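Side-chain contacts in metagenomic carboxyl esterase MGS0156 (Uncultured organism, PDB 5D8M), which probably hydrolyses carboxylic ester bonds as an esterase of the alpha/beta-hydrolase type: residues L274-G277 and L278-A281; N296-H299 and L300-A303. One frame throughout, in Å; residues are numbered along the deposited sequence.

How the contacts relate
Contact 1 (274-281) and contact 2 (296-303) follow one another along the chain, one before and one after strand 290-293. Their centres lie about 10 Å apart. They meet through Asp276 and His299: Asp276 OD2 is 2.8 Å from His299 ND1, a probable hydrogen bond. The backbones of these two residues are also bonded. Leu278 and Val279 pack on the same imidazole, with Leu278 CD1 3.6 Å from His299 CD2. His299 NE2 makes a weak hydrogen bond to Ser158 OG. The set Ser158, His299 and Asp276 is consistent with the catalytic triad of an alpha/beta hydrolase. Contact 1 would then shape the turn that carries Asp276 and contact 2 the loop that carries His299.

Contact 1. Residues L274-G277 and L278-A281; sequences LNDG and LVIA
The carboxylate of Asp276 has the carbonyl O of Val279 over one face, with Asp276 CG 3.6 Å from Val279 O. OD1 takes two backbone N-H groups, one nearly in line with the C-O bond and one tilted out of the plane. The first is Leu278 N, 2.9 Å from Asp276 OD1. Val279 N reaches the same Asp276 OD1 on the syn side at 2.8 Å, 34° out of the carboxylate plane. Both bonds are nearly straight. OD2 is left to His299, which comes from the other side of that plane. Two bonds on OD1 and one on OD2 should hold the carboxylate against rotation. The chi1 of 65° sets Asp276 CG between its own backbone N and carbonyl carbon, which folds the acid back over the turn. Val279 runs beside it, its CB 3.9 Å from Asp276 OD2.

The Asn275 amide serves the backbone too. Its OD1 accepts from Gly277 N at 2.8 Å, closing an Asx turn, and its ND2 is bonded to Asp272 O. Gly277 has a phi of 112°, where a CB would strike the preceding carbonyl O.

The two arms run antiparallel. Asp276 N donates to Val279 O, and Ala281 N to Leu274 O at 3.0 Å. Between these bonds Asn275 and Ile280 form a single bridge, a non-hydrogen-bonded pair. Leu274 CB and Ala281 CB touch loosely at 4.3 Å.

This tight turn follows helix 262-269. Its aspartate, fixed by backbone N-H groups and facing a histidine, is placed like the acid of an alpha/beta-hydrolase catalytic triad.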
loop_
_atom_site.group_PDB
_atom_site.type_symbol
_atom_site.label_atom_id
_atom_site.label_comp_id
_atom_site.label_asym_id
_atom_site.label_seq_id
_atom_site.Cartn_x
_atom_site.Cartn_y
_atom_site.Cartn_z
ATOM N N LEU A 274 -3.662 -11.929 11.038
ATOM C CA LEU A 274 -2.617 -11.166 10.370
ATOM C C LEU A 274 -3.300 -10.252 9.377
ATOM O O LEU A 274 -3.346 -10.539 8.183
ATOM C CB LEU A 274 -1.601 -12.067 9.662
ATOM C CG LEU A 274 -0.495 -12.637 10.549
ATOM C CD1 LEU A 274 -1.038 -13.541 11.639
ATOM C CD2 LEU A 274 0.495 -13.426 9.698
ATOM N N ASN A 275 -3.860 -9.166 9.901
ATOM C CA ASN A 275 -4.572 -8.188 9.102
ATOM C C ASN A 275 -4.328 -6.805 9.699
ATOM O O ASN A 275 -4.091 -6.683 10.898
ATOM C CB ASN A 275 -6.076 -8.483 9.057
ATOM C CG ASN A 275 -6.806 -8.035 10.328
ATOM O OD1 ASN A 275 -7.212 -6.871 10.448
ATOM N ND2 ASN A 275 -7.017 -8.967 11.258
ATOM N N ASP A 276 -4.403 -5.768 8.874
ATOM C CA ASP A 276 -4.056 -4.425 9.341
ATOM C C ASP A 276 -5.285 -3.606 9.725
ATOM O O ASP A 276 -5.192 -2.404 9.935
ATOM C CB ASP A 276 -3.250 -3.674 8.281
ATOM C CG ASP A 276 -4.044 -3.403 7.002
ATOM O OD1 ASP A 276 -5.287 -3.494 6.989
ATOM O OD2 ASP A 276 -3.406 -3.049 5.994
ATOM N N GLY A 277 -6.431 -4.270 9.823
ATOM C CA GLY A 277 -7.676 -3.612 10.142
ATOM C C GLY A 277 -8.613 -3.640 8.955
ATOM O O GLY A 277 -9.816 -3.763 9.138
ATOM N N LEU A 278 -8.072 -3.545 7.736
ATOM C CA LEU A 278 -8.916 -3.438 6.540
ATOM C C LEU A 278 -8.505 -4.455 5.476
ATOM O O LEU A 278 -9.341 -4.920 4.711
ATOM C CB LEU A 278 -8.884 -2.006 5.949
ATOM C CG LEU A 278 -9.463 -0.887 6.857
ATOM C CD1 LEU A 278 -9.374 0.491 6.206
ATOM C CD2 LEU A 278 -10.912 -1.188 7.237
ATOM N N VAL A 279 -7.224 -4.804 5.451
ATOM C CA VAL A 279 -6.691 -5.773 4.480
ATOM C C VAL A 279 -6.004 -6.938 5.201
ATOM O O VAL A 279 -5.171 -6.722 6.070
ATOM C CB VAL A 279 -5.671 -5.093 3.511
ATOM C CG1 VAL A 279 -5.190 -6.077 2.413
ATOM C CG2 VAL A 279 -6.283 -3.826 2.895
ATOM N N ILE A 280 -6.371 -8.165 4.846
ATOM C CA ILE A 280 -5.658 -9.391 5.260
ATOM C C ILE A 280 -4.282 -9.525 4.559
ATOM O O ILE A 280 -4.166 -9.282 3.353
ATOM C CB ILE A 280 -6.533 -10.635 4.945
ATOM C CG1 ILE A 280 -7.893 -10.540 5.668
ATOM C CG2 ILE A 280 -5.807 -11.928 5.293
ATOM C CD1 ILE A 280 -8.935 -11.533 5.174
ATOM N N ALA A 281 -3.247 -9.930 5.295
ATOM C CA ALA A 281 -1.888 -9.912 4.751
ATOM C C ALA A 281 -1.744 -10.792 3.498
ATOM O O ALA A 281 -1.121 -10.375 2.521
ATOM C CB ALA A 281 -0.892 -10.344 5.799
#

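Contact 2. Residues N296-H299 and L300-A303; sequences NADH and LAVA
Ala297 lays its methyl against Val302, CB to CB at 4.0 Å, and also touches Ala301 CB. These small side chains fill the inside of the bend. Asp298 ties the bend together. Its OD1 accepts from Ala301 N at 2.9 Å, a straight bond nearly in line with the carboxylate C-O. A weak, bent bond from Leu300 N reaches the same OD1. With chi1 at 65°, Asp298 CG turns back toward the start of the helically coiled residues 300-302, bringing OD1 to these two N-H groups. Its other oxygen, OD2, accepts from Ser258 N. Replacing Asp298 by alanine removes both carboxylate oxygens and is likely to cost Ala301 N and Ser258 N this shared anchor, leaving the bend less firmly tied. The backbone adds a weak bond from Val302 N to Asp298 O at 3.3 Å.

His299 has its CG anti to the backbone N (chi1 -168°), which carries the ring out of the bend toward Asp276, whose carboxylate receives ND1. Its carbonyl O is 3.4 Å from Val302 CG1 and accepts from His157 NE2. The two histidine rings also meet, their planes about 35° apart.

A histidine presented by the loop after strand 290-293 is consistent with an alpha/beta-hydrolase triad. Val302 and Ala303 rest on His157 at the end of strand 151-157, Arg324 of helix 324-338 bonds to Ala301 O, and His299 NE2 bonds weakly to Ser158, just before helix 159-170.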
loop_
_atom_site.group_PDB
_atom_site.type_symbol
_atom_site.label_atom_id
_atom_site.label_comp_id
_atom_site.label_asym_id
_atom_site.label_seq_id
_atom_site.Cartn_x
_atom_site.Cartn_y
_atom_site.Cartn_z
ATOM N N ASN A 296 5.023 -3.712 11.230
ATOM C CA ASN A 296 4.264 -3.826 12.464
ATOM C C ASN A 296 3.470 -2.540 12.703
ATOM O O ASN A 296 3.896 -1.645 13.430
ATOM C CB ASN A 296 5.216 -4.110 13.646
ATOM C CG ASN A 296 4.478 -4.536 14.897
ATOM O OD1 ASN A 296 3.234 -4.423 14.980
ATOM N ND2 ASN A 296 5.234 -5.006 15.897
ATOM N N ALA A 297 2.305 -2.458 12.080
ATOM C CA ALA A 297 1.587 -1.208 11.969
ATOM C C ALA A 297 0.195 -1.536 11.452
ATOM O O ALA A 297 0.039 -2.527 10.717
ATOM C CB ALA A 297 2.333 -0.240 10.979
ATOM N N ASP A 298 -0.800 -0.705 11.764
ATOM C CA ASP A 298 -2.125 -0.959 11.216
ATOM C C ASP A 298 -2.215 -0.266 9.849
ATOM O O ASP A 298 -1.259 0.354 9.396
ATOM C CB ASP A 298 -3.263 -0.527 12.194
ATOM C CG ASP A 298 -3.315 1.003 12.453
ATOM O OD1 ASP A 298 -2.984 1.811 11.549
ATOM O OD2 ASP A 298 -3.760 1.406 13.559
ATOM N N HIS A 299 -3.358 -0.401 9.196
ATOM C CA HIS A 299 -3.539 0.064 7.825
ATOM C C HIS A 299 -3.139 1.518 7.606
ATOM O O HIS A 299 -2.533 1.852 6.591
ATOM C CB HIS A 299 -5.004 -0.134 7.421
ATOM C CG HIS A 299 -5.251 0.041 5.960
ATOM N ND1 HIS A 299 -4.783 -0.850 5.016
ATOM C CD2 HIS A 299 -5.913 1.008 5.276
ATOM C CE1 HIS A 299 -5.162 -0.448 3.816
ATOM N NE2 HIS A 299 -5.841 0.679 3.946
ATOM N N LEU A 300 -3.469 2.387 8.557
ATOM C CA LEU A 300 -3.196 3.817 8.386
ATOM C C LEU A 300 -1.798 4.210 8.843
ATOM O O LEU A 300 -1.114 5.028 8.213
ATOM C CB LEU A 300 -4.257 4.624 9.138
ATOM C CG LEU A 300 -5.639 4.473 8.520
ATOM C CD1 LEU A 300 -6.653 5.283 9.344
ATOM C CD2 LEU A 300 -5.651 4.920 7.058
ATOM N N ALA A 301 -1.330 3.590 9.907
ATOM C CA ALA A 301 -0.014 3.950 10.449
ATOM C C ALA A 301 1.119 3.691 9.458
ATOM O O ALA A 301 2.111 4.410 9.424
ATOM C CB ALA A 301 0.244 3.191 11.749
ATOM N N VAL A 302 0.986 2.658 8.640
ATOM C CA VAL A 302 2.096 2.297 7.760
ATOM C C VAL A 302 2.345 3.363 6.675
ATOM O O VAL A 302 3.433 3.414 6.099
ATOM C CB VAL A 302 1.840 0.881 7.140
ATOM C CG1 VAL A 302 0.699 0.928 6.084
ATOM C CG2 VAL A 302 3.133 0.295 6.564
ATOM N N ALA A 303 1.397 4.274 6.432
ATOM C CA ALA A 303 1.538 5.142 5.263
ATOM C C ALA A 303 0.898 6.526 5.332
ATOM O O ALA A 303 1.298 7.409 4.585
ATOM C CB ALA A 303 0.989 4.410 4.024
#